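Local atomic coordinates of putative O-GlcNAcase nagJ (Clostridium perfringens, PDB entry 6PV5), a protein that probably removes terminal N-acetylglucosamine residues from glycans as a family 84 glycoside hydrolase, this chain comprising the N-terminal, catalytic and post-catalytic regions of a longer protein. Residues S41-P46 / W468-E473; E130-V135 / V159-Q164; G452-Y455 / S461-A464. All coordinates share one frame; numbering follows the deposited sequence.

Interaction 1: residues S41-P46 / W468-E473. With EDO (1,2-ethanediol), chain C.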
loop_
_atom_site.group_PDB
_atom_site.type_symbol
_atom_site.label_atom_id
_atom_site.label_comp_id
_atom_site.label_asym_id
_atom_site.label_seq_id
_atom_site.Cartn_x
_atom_site.Cartn_y
_atom_site.Cartn_z
ATOM N N SER A 41 16.220 -2.844 -12.063
ATOM C CA SER A 41 15.143 -3.014 -11.099
ATOM C C SER A 41 14.077 -1.938 -11.290
ATOM O O SER A 41 14.329 -0.760 -11.045
ATOM C CB SER A 41 15.669 -2.999 -9.690
ATOM O OG SER A 41 14.598 -3.010 -8.756
ATOM N N ILE A 42 12.886 -2.370 -11.722
ATOM C CA ILE A 42 11.741 -1.485 -11.850
ATOM C C ILE A 42 10.671 -1.957 -10.877
ATOM O O ILE A 42 10.324 -3.128 -10.839
ATOM C CB ILE A 42 11.204 -1.438 -13.296
ATOM C CG1 ILE A 42 12.323 -1.252 -14.325
ATOM C CG2 ILE A 42 10.114 -0.374 -13.422
ATOM C CD1 ILE A 42 13.069 0.056 -14.198
ATOM N N TYR A 43 10.154 -1.016 -10.096
ATOM C CA TYR A 43 9.168 -1.324 -9.083
ATOM C C TYR A 43 8.027 -0.340 -9.277
ATOM O O TYR A 43 8.290 0.853 -9.386
ATOM C CB TYR A 43 9.801 -1.123 -7.705
ATOM C CG TYR A 43 9.061 -1.718 -6.536
ATOM C CD1 TYR A 43 9.170 -3.069 -6.243
ATOM C CD2 TYR A 43 8.276 -0.934 -5.708
ATOM C CE1 TYR A 43 8.516 -3.624 -5.160
ATOM C CE2 TYR A 43 7.643 -1.469 -4.593
ATOM C CZ TYR A 43 7.755 -2.822 -4.327
ATOM O OH TYR A 43 7.123 -3.386 -3.260
ATOM N N PRO A 44 6.747 -0.781 -9.343
ATOM C CA PRO A 44 6.376 -2.202 -9.309
ATOM C C PRO A 44 6.919 -2.998 -10.494
ATOM O O PRO A 44 7.263 -2.400 -11.508
ATOM C CB PRO A 44 4.845 -2.166 -9.439
ATOM C CG PRO A 44 4.455 -0.810 -8.900
ATOM C CD PRO A 44 5.568 0.105 -9.367
ATOM N N THR A 45 6.995 -4.332 -10.340
ATOM C CA THR A 45 7.533 -5.226 -11.356
ATOM C C THR A 45 6.714 -5.135 -12.648
ATOM O O THR A 45 5.523 -5.441 -12.654
ATOM C CB THR A 45 7.552 -6.681 -10.882
ATOM O OG1 THR A 45 8.302 -6.734 -9.667
ATOM C CG2 THR A 45 8.171 -7.619 -11.901
ATOM N N PRO A 46 7.322 -4.717 -13.785
ATOM C CA PRO A 46 6.602 -4.649 -15.064
ATOM C C PRO A 46 6.044 -5.994 -15.531
ATOM O O PRO A 46 6.633 -7.042 -15.262
ATOM C CB PRO A 46 7.636 -4.071 -16.046
ATOM C CG PRO A 46 8.977 -4.278 -15.376
ATOM C CD PRO A 46 8.708 -4.236 -13.889
ATOM N N TRP A 468 8.928 -7.304 -0.509
ATOM C CA TRP A 468 9.276 -6.705 0.773
ATOM C C TRP A 468 10.725 -6.221 0.768
ATOM O O TRP A 468 11.011 -5.111 1.195
ATOM C CB TRP A 468 9.059 -7.757 1.857
ATOM C CG TRP A 468 9.087 -7.266 3.269
ATOM C CD1 TRP A 468 8.565 -6.108 3.775
ATOM C CD2 TRP A 468 9.591 -8.020 4.382
ATOM N NE1 TRP A 468 8.744 -6.083 5.133
ATOM C CE2 TRP A 468 9.359 -7.244 5.535
ATOM C CE3 TRP A 468 10.172 -9.293 4.513
ATOM C CZ2 TRP A 468 9.723 -7.698 6.805
ATOM C CZ3 TRP A 468 10.561 -9.731 5.765
ATOM C CH2 TRP A 468 10.318 -8.941 6.897
ATOM N N ASP A 469 11.635 -7.056 0.260
ATOM C CA ASP A 469 13.033 -6.658 0.149
ATOM C C ASP A 469 13.183 -5.337 -0.604
ATOM O O ASP A 469 13.956 -4.482 -0.168
ATOM C CB ASP A 469 13.938 -7.757 -0.421
ATOM C CG ASP A 469 14.066 -8.972 0.480
ATOM O OD1 ASP A 469 13.850 -8.830 1.707
ATOM O OD2 ASP A 469 14.381 -10.061 -0.052
ATOM N N LYS A 470 12.473 -5.185 -1.734
ATOM C CA LYS A 470 12.620 -3.988 -2.553
ATOM C C LYS A 470 12.020 -2.781 -1.844
ATOM O O LYS A 470 12.552 -1.681 -1.955
ATOM C CB LYS A 470 11.906 -4.091 -3.908
ATOM C CG LYS A 470 12.521 -5.084 -4.887
ATOM C CD LYS A 470 13.795 -4.583 -5.547
ATOM C CE LYS A 470 14.411 -5.605 -6.481
ATOM N NZ LYS A 470 13.363 -6.401 -7.167
ATOM N N ALA A 471 10.887 -2.972 -1.171
ATOM C CA ALA A 471 10.270 -1.842 -0.488
ATOM C C ALA A 471 11.157 -1.353 0.661
ATOM O O ALA A 471 11.256 -0.153 0.906
ATOM C CB ALA A 471 8.890 -2.209 0.004
ATOM N N ILE A 472 11.761 -2.291 1.395
ATOM C CA ILE A 472 12.663 -1.941 2.491
ATOM C C ILE A 472 13.861 -1.179 1.934
ATOM O O ILE A 472 14.292 -0.194 2.518
ATOM C CB ILE A 472 13.097 -3.197 3.267
ATOM C CG1 ILE A 472 11.946 -3.729 4.120
ATOM C CG2 ILE A 472 14.339 -2.905 4.109
ATOM C CD1 ILE A 472 12.202 -5.096 4.718
ATOM N N GLU A 473 14.372 -1.609 0.776
ATOM C CA GLU A 473 15.501 -0.918 0.164
ATOM C C GLU A 473 15.104 0.511 -0.198
ATOM O O GLU A 473 15.881 1.446 -0.005
ATOM C CB GLU A 473 15.962 -1.664 -1.085
ATOM C CG GLU A 473 17.117 -0.999 -1.805
ATOM C CD GLU A 473 17.764 -1.866 -2.879
ATOM O OE1 GLU A 473 17.044 -2.338 -3.804
ATOM O OE2 GLU A 473 18.991 -2.081 -2.792
HETATM C C1 EDO C . 16.032 -5.730 2.341
HETATM O O1 EDO C . 16.285 -4.993 1.150
HETATM C C2 EDO C . 16.884 -6.936 2.524
HETATM O O2 EDO C . 18.188 -6.818 1.970
#
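The ring of Tyr43 crosses the root of the Lys470 side chain obliquely, CE1 of Tyr43 3.6 Å from CB of Lys470. The tyrosine reaches the helix because its CG stands anti to the backbone N (chi1 -165°), which sends the ring out of the loop 41-46 toward residues 468-473. At its far end the phenol oxygen OH of Tyr43 lies 3.9 Å from CB of Ala471, and it is hydrogen-bonded to Ser467 OG, just before the segment. That bond gives the polar end of a buried ring a partner on the same helix that its carbon atoms pack against.

The Lys470 chain, bent at chi2 (-76°) and again at chi4, runs on past the ring toward Ser41. Its methylene CE comes 3.5 Å from OG of Ser41, a contact of van der Waals kind made by a poorly ordered serine. On the helix, the 1,2-ethanediol hydroxyl O1 donates a 2.7 Å hydrogen bond to the carbonyl O of Asp469; a second bond ties the diol to Glu481. The diol probably comes from the crystallisation liquor.

A cis peptide precedes Pro44 in the loop. Through the packing of Tyr43 and Lys470, loop and helix form an interdomain seam, joining the N-terminal GH20b-like domain to helix 464-476 beside the family 84 catalytic barrel.

Interaction 2: residues E130-V135 / V159-Q164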
loop_
_atom_site.group_PDB
_atom_site.type_symbol
_atom_site.label_atom_id
_atom_site.label_comp_id
_atom_site.label_asym_id
_atom_site.label_seq_id
_atom_site.Cartn_x
_atom_site.Cartn_y
_atom_site.Cartn_z
ATOM N N GLU A 130 -3.699 2.882 -18.783
ATOM C CA GLU A 130 -2.490 3.094 -17.996
ATOM C C GLU A 130 -1.345 2.221 -18.506
ATOM O O GLU A 130 -0.234 2.310 -17.993
ATOM C CB GLU A 130 -2.726 2.875 -16.492
ATOM C CG GLU A 130 -3.744 3.817 -15.865
ATOM C CD GLU A 130 -4.136 3.493 -14.427
ATOM O OE1 GLU A 130 -4.215 2.290 -14.083
ATOM O OE2 GLU A 130 -4.387 4.441 -13.657
ATOM N N GLY A 131 -1.608 1.376 -19.506
ATOM C CA GLY A 131 -0.541 0.614 -20.143
ATOM C C GLY A 131 0.472 1.535 -20.827
ATOM O O GLY A 131 0.154 2.686 -21.124
ATOM N N TYR A 132 1.703 1.040 -21.031
ATOM C CA TYR A 132 2.726 1.778 -21.756
ATOM C C TYR A 132 3.749 0.802 -22.313
ATOM O O TYR A 132 3.847 -0.336 -21.847
ATOM C CB TYR A 132 3.431 2.812 -20.870
ATOM C CG TYR A 132 4.244 2.235 -19.734
ATOM C CD1 TYR A 132 5.571 1.872 -19.916
ATOM C CD2 TYR A 132 3.681 2.027 -18.483
ATOM C CE1 TYR A 132 6.318 1.326 -18.884
ATOM C CE2 TYR A 132 4.414 1.482 -17.439
ATOM C CZ TYR A 132 5.738 1.132 -17.640
ATOM O OH TYR A 132 6.468 0.574 -16.633
ATOM N N VAL A 133 4.494 1.265 -23.324
ATOM C CA VAL A 133 5.719 0.598 -23.741
ATOM C C VAL A 133 6.883 1.567 -23.534
ATOM O O VAL A 133 6.724 2.776 -23.695
ATOM C CB VAL A 133 5.646 0.050 -25.181
ATOM C CG1 VAL A 133 6.937 -0.655 -25.578
ATOM C CG2 VAL A 133 4.471 -0.904 -25.357
ATOM N N LEU A 134 8.029 1.011 -23.119
ATOM C CA LEU A 134 9.244 1.768 -22.877
ATOM C C LEU A 134 10.400 0.996 -23.503
ATOM O O LEU A 134 10.608 -0.178 -23.189
ATOM C CB LEU A 134 9.429 1.946 -21.364
ATOM C CG LEU A 134 10.693 2.676 -20.901
ATOM C CD1 LEU A 134 10.645 4.156 -21.259
ATOM C CD2 LEU A 134 10.884 2.518 -19.400
ATOM N N VAL A 135 11.109 1.660 -24.428
ATOM C CA VAL A 135 12.216 1.050 -25.152
ATOM C C VAL A 135 13.447 1.943 -25.012
ATOM O O VAL A 135 13.339 3.165 -24.977
ATOM C CB VAL A 135 11.878 0.797 -26.638
ATOM C CG1 VAL A 135 12.851 -0.186 -27.279
ATOM C CG2 VAL A 135 10.442 0.332 -26.843
ATOM N N VAL A 159 7.478 7.325 -17.919
ATOM C CA VAL A 159 8.566 8.186 -17.481
ATOM C C VAL A 159 9.021 7.796 -16.072
ATOM O O VAL A 159 10.212 7.847 -15.767
ATOM C CB VAL A 159 8.174 9.674 -17.551
ATOM C CG1 VAL A 159 9.292 10.564 -17.037
ATOM C CG2 VAL A 159 7.753 10.095 -18.952
ATOM N N LYS A 160 8.060 7.439 -15.204
ATOM C CA LYS A 160 8.372 6.969 -13.860
ATOM C C LYS A 160 9.254 5.728 -13.953
ATOM O O LYS A 160 10.186 5.573 -13.171
ATOM C CB LYS A 160 7.098 6.675 -13.059
ATOM C CG LYS A 160 6.297 7.896 -12.634
ATOM C CD LYS A 160 7.085 8.793 -11.710
ATOM C CE LYS A 160 6.279 9.962 -11.204
ATOM N NZ LYS A 160 6.998 10.662 -10.112
ATOM N N SER A 161 8.968 4.855 -14.927
ATOM C CA SER A 161 9.795 3.676 -15.121
ATOM C C SER A 161 11.148 4.074 -15.701
ATOM O O SER A 161 12.159 3.450 -15.372
ATOM C CB SER A 161 9.122 2.639 -15.972
ATOM O OG SER A 161 8.035 2.049 -15.279
ATOM N N LEU A 162 11.158 5.098 -16.572
ATOM C CA LEU A 162 12.415 5.572 -17.131
ATOM C C LEU A 162 13.302 6.108 -16.008
ATOM O O LEU A 162 14.473 5.757 -15.957
ATOM C CB LEU A 162 12.195 6.624 -18.228
ATOM C CG LEU A 162 13.487 7.128 -18.890
ATOM C CD1 LEU A 162 14.175 6.037 -19.717
ATOM C CD2 LEU A 162 13.267 8.396 -19.709
ATOM N N LYS A 163 12.715 6.908 -15.100
ATOM C CA LYS A 163 13.425 7.548 -13.997
ATOM C C LYS A 163 14.130 6.521 -13.110
ATOM O O LYS A 163 15.104 6.864 -12.447
ATOM C CB LYS A 163 12.500 8.457 -13.178
ATOM N N GLN A 164 13.656 5.268 -13.122
ATOM C CA GLN A 164 14.246 4.190 -12.336
ATOM C C GLN A 164 15.265 3.404 -13.157
ATOM O O GLN A 164 15.962 2.546 -12.619
ATOM C CB GLN A 164 13.190 3.186 -11.863
ATOM C CG GLN A 164 12.141 3.739 -10.911
ATOM C CD GLN A 164 11.240 2.642 -10.387
ATOM O OE1 GLN A 164 11.535 1.453 -10.480
ATOM N NE2 GLN A 164 10.128 3.037 -9.802
#
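The ring of Tyr132 comes to Ser161 obliquely, and the contact gathers at its phenol end. There OH of Tyr132 and OG of Ser161 share a short hydrogen bond of 2.5 Å, in which either hydroxyl could be the donor. The serine carbon follows its oxygen, with CB of Ser161 3.4 Å from OH of Tyr132. With CG of Tyr132 lodged between the backbone N and the carbonyl carbon (chi1 65°), the ring rises from the strand to meet the helix.

Both hydroxyls have further partners. Ser161 OG is hydrogen-bonded to Lys216 NZ, and Tyr132 OH has a weak hydrogen bond to Asp182. The ammonium group probably polarises the serine hydroxyl, and the pair links strand and helix through a small polar network inside a buried contact.

Two residues farther along the strand, Leu134 supplies the apolar half. Its CD2 methyl touches both the backbone and a side chain of the helix: CD2 of Leu134 is 3.8 Å from N of Leu162 and 3.9 Å from CB of Ser161. The other methyl, CD1 of Leu134, approaches CB of Leu162 at 4.2 Å.

The axes of strand 132-135 and helix 159-163 come within 9.2 Å, their directions 33° apart, as helix 152-163 packs on the mixed sheet of this alpha/beta domain. Strand 132-137 runs antiparallel to both 144-149 and 174-182; Ile147 of the former also touches Leu134 and Leu162, while helix 72-82 packs against Val159.

Interaction 3: residues G452-Y455 / S461-A464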
loop_
_atom_site.group_PDB
_atom_site.type_symbol
_atom_site.label_atom_id
_atom_site.label_comp_id
_atom_site.label_asym_id
_atom_site.label_seq_id
_atom_site.Cartn_x
_atom_site.Cartn_y
_atom_site.Cartn_z
ATOM N N GLY A 452 2.028 -3.179 -1.463
ATOM C CA GLY A 452 0.671 -3.042 -1.964
ATOM C C GLY A 452 0.632 -2.455 -3.382
ATOM O O GLY A 452 -0.196 -2.862 -4.199
ATOM N N ALA A 453 1.522 -1.490 -3.661
ATOM C CA ALA A 453 1.649 -0.899 -4.992
ATOM C C ALA A 453 2.086 -1.963 -5.997
ATOM O O ALA A 453 1.634 -1.962 -7.139
ATOM C CB ALA A 453 2.633 0.248 -4.986
ATOM N N ASP A 454 2.992 -2.837 -5.556
ATOM C CA ASP A 454 3.583 -3.866 -6.394
ATOM C C ASP A 454 2.536 -4.937 -6.722
ATOM O O ASP A 454 2.447 -5.410 -7.858
ATOM C CB ASP A 454 4.852 -4.410 -5.734
ATOM C CG ASP A 454 5.651 -5.372 -6.590
ATOM O OD1 ASP A 454 5.706 -5.164 -7.812
ATOM O OD2 ASP A 454 6.218 -6.322 -6.027
ATOM N N TYR A 455 1.769 -5.332 -5.700
ATOM C CA TYR A 455 0.747 -6.347 -5.830
ATOM C C TYR A 455 -0.374 -5.821 -6.726
ATOM O O TYR A 455 -0.844 -6.554 -7.585
ATOM C CB TYR A 455 0.154 -6.733 -4.472
ATOM C CG TYR A 455 -1.060 -7.623 -4.602
ATOM C CD1 TYR A 455 -0.933 -8.969 -4.938
ATOM C CD2 TYR A 455 -2.333 -7.108 -4.435
ATOM C CE1 TYR A 455 -2.043 -9.792 -5.066
ATOM C CE2 TYR A 455 -3.452 -7.918 -4.555
ATOM C CZ TYR A 455 -3.305 -9.250 -4.902
ATOM O OH TYR A 455 -4.414 -10.036 -5.005
ATOM N N SER A 461 2.754 -11.661 -10.857
ATOM C CA SER A 461 4.136 -12.019 -10.558
ATOM C C SER A 461 4.550 -11.641 -9.123
ATOM O O SER A 461 5.670 -11.927 -8.714
ATOM C CB SER A 461 5.085 -11.483 -11.596
ATOM O OG SER A 461 4.991 -10.070 -11.673
ATOM N N TYR A 462 3.633 -11.055 -8.340
ATOM C CA TYR A 462 3.954 -10.590 -6.992
ATOM C C TYR A 462 4.426 -11.745 -6.123
ATOM O O TYR A 462 3.686 -12.701 -5.943
ATOM C CB TYR A 462 2.712 -10.023 -6.304
ATOM C CG TYR A 462 2.914 -9.564 -4.874
ATOM C CD1 TYR A 462 3.551 -8.357 -4.597
ATOM C CD2 TYR A 462 2.454 -10.328 -3.806
ATOM C CE1 TYR A 462 3.715 -7.903 -3.294
ATOM C CE2 TYR A 462 2.604 -9.895 -2.495
ATOM C CZ TYR A 462 3.241 -8.682 -2.250
ATOM O OH TYR A 462 3.402 -8.244 -0.985
ATOM N N GLU A 463 5.640 -11.623 -5.575
ATOM C CA GLU A 463 6.109 -12.494 -4.502
ATOM C C GLU A 463 6.407 -11.640 -3.273
ATOM O O GLU A 463 7.198 -10.699 -3.355
ATOM C CB GLU A 463 7.395 -13.215 -4.897
ATOM C CG GLU A 463 7.226 -14.198 -6.036
ATOM C CD GLU A 463 8.569 -14.744 -6.487
ATOM O OE1 GLU A 463 9.242 -15.399 -5.659
ATOM O OE2 GLU A 463 8.963 -14.474 -7.647
ATOM N N ALA A 464 5.748 -11.978 -2.157
ATOM C CA ALA A 464 5.682 -11.129 -0.976
ATOM C C ALA A 464 7.087 -10.800 -0.474
ATOM O O ALA A 464 7.415 -9.638 -0.289
ATOM C CB ALA A 464 4.847 -11.780 0.102
HETATM O O HOH W 1 7.242 -9.402 -6.424
#
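This is a buried T-shaped aromatic contact at the turn between two successive helices, 446-457 and 464-476. Helix 446-457 follows strand 431-436, the last of the eight parallel strands in the (beta/alpha)8 barrel of the family 84 catalytic domain. Here Tyr455 directs the edge of its ring at the face of Tyr462; the planes stand 79° apart and the centroids of the Tyr455 and Tyr462 rings are separated by 5.4 Å.

The root of Tyr455 shares that face. Its CB makes a CH-pi contact 3.9 Å from the centroid of the Tyr462 ring, 15° from the ring normal, while CD1 of Tyr455 lies 3.8 Å from CD2 of Tyr462. Tyr462 is therefore met by both the methylene and the ring edge of one residue. The opposite face carries the backbone N of Ala464, offset toward the rim, so the tyrosine is enclosed between the preceding helix and the beginning of the next.

Both phenol groups have backbone partners: Tyr462 OH is hydrogen-bonded to Ile420 O and Tyr455 OH to Asp424 O. Phe434 adds another edge-to-face contact to Tyr455, extending the aromatic packing to the last barrel strand.

Asp454 approaches from a different direction. With its CG anti to the backbone N (chi1 -173°), OD2 of Asp454 comes to the ring edge, near its plane, 3.6 Å from CD1 of Tyr462. The same oxygen is also hydrogen-bonded to Ser467. A water bridges the segments by donating to OD2 of Asp454 at 3.3 Å and accepting from N of Glu463, the N-cap residue of helix 464-476, at 2.9 Å.

Overall arrangement
Interaction 1 is the junction between two domains, with interaction 2 behind it in the N-terminal alpha/beta domain and interaction 3 behind it in the catalytic part, on the helices that follow the last barrel strand. Interaction 1 spans more than 400 residues, and the other two are nested within that span, interaction 2 closing before interaction 3 opens. Centres of interactions 1 and 3 lie about 9 Å apart, those of 1 and 2 about 15 Å. Interactions 2 and 3 do not touch, with nearest atoms about 9 Å apart. The loop 41-46 bridges them: the Tyr43 amide probably bonds to Gln164, and the Thr45 amide to Asp454.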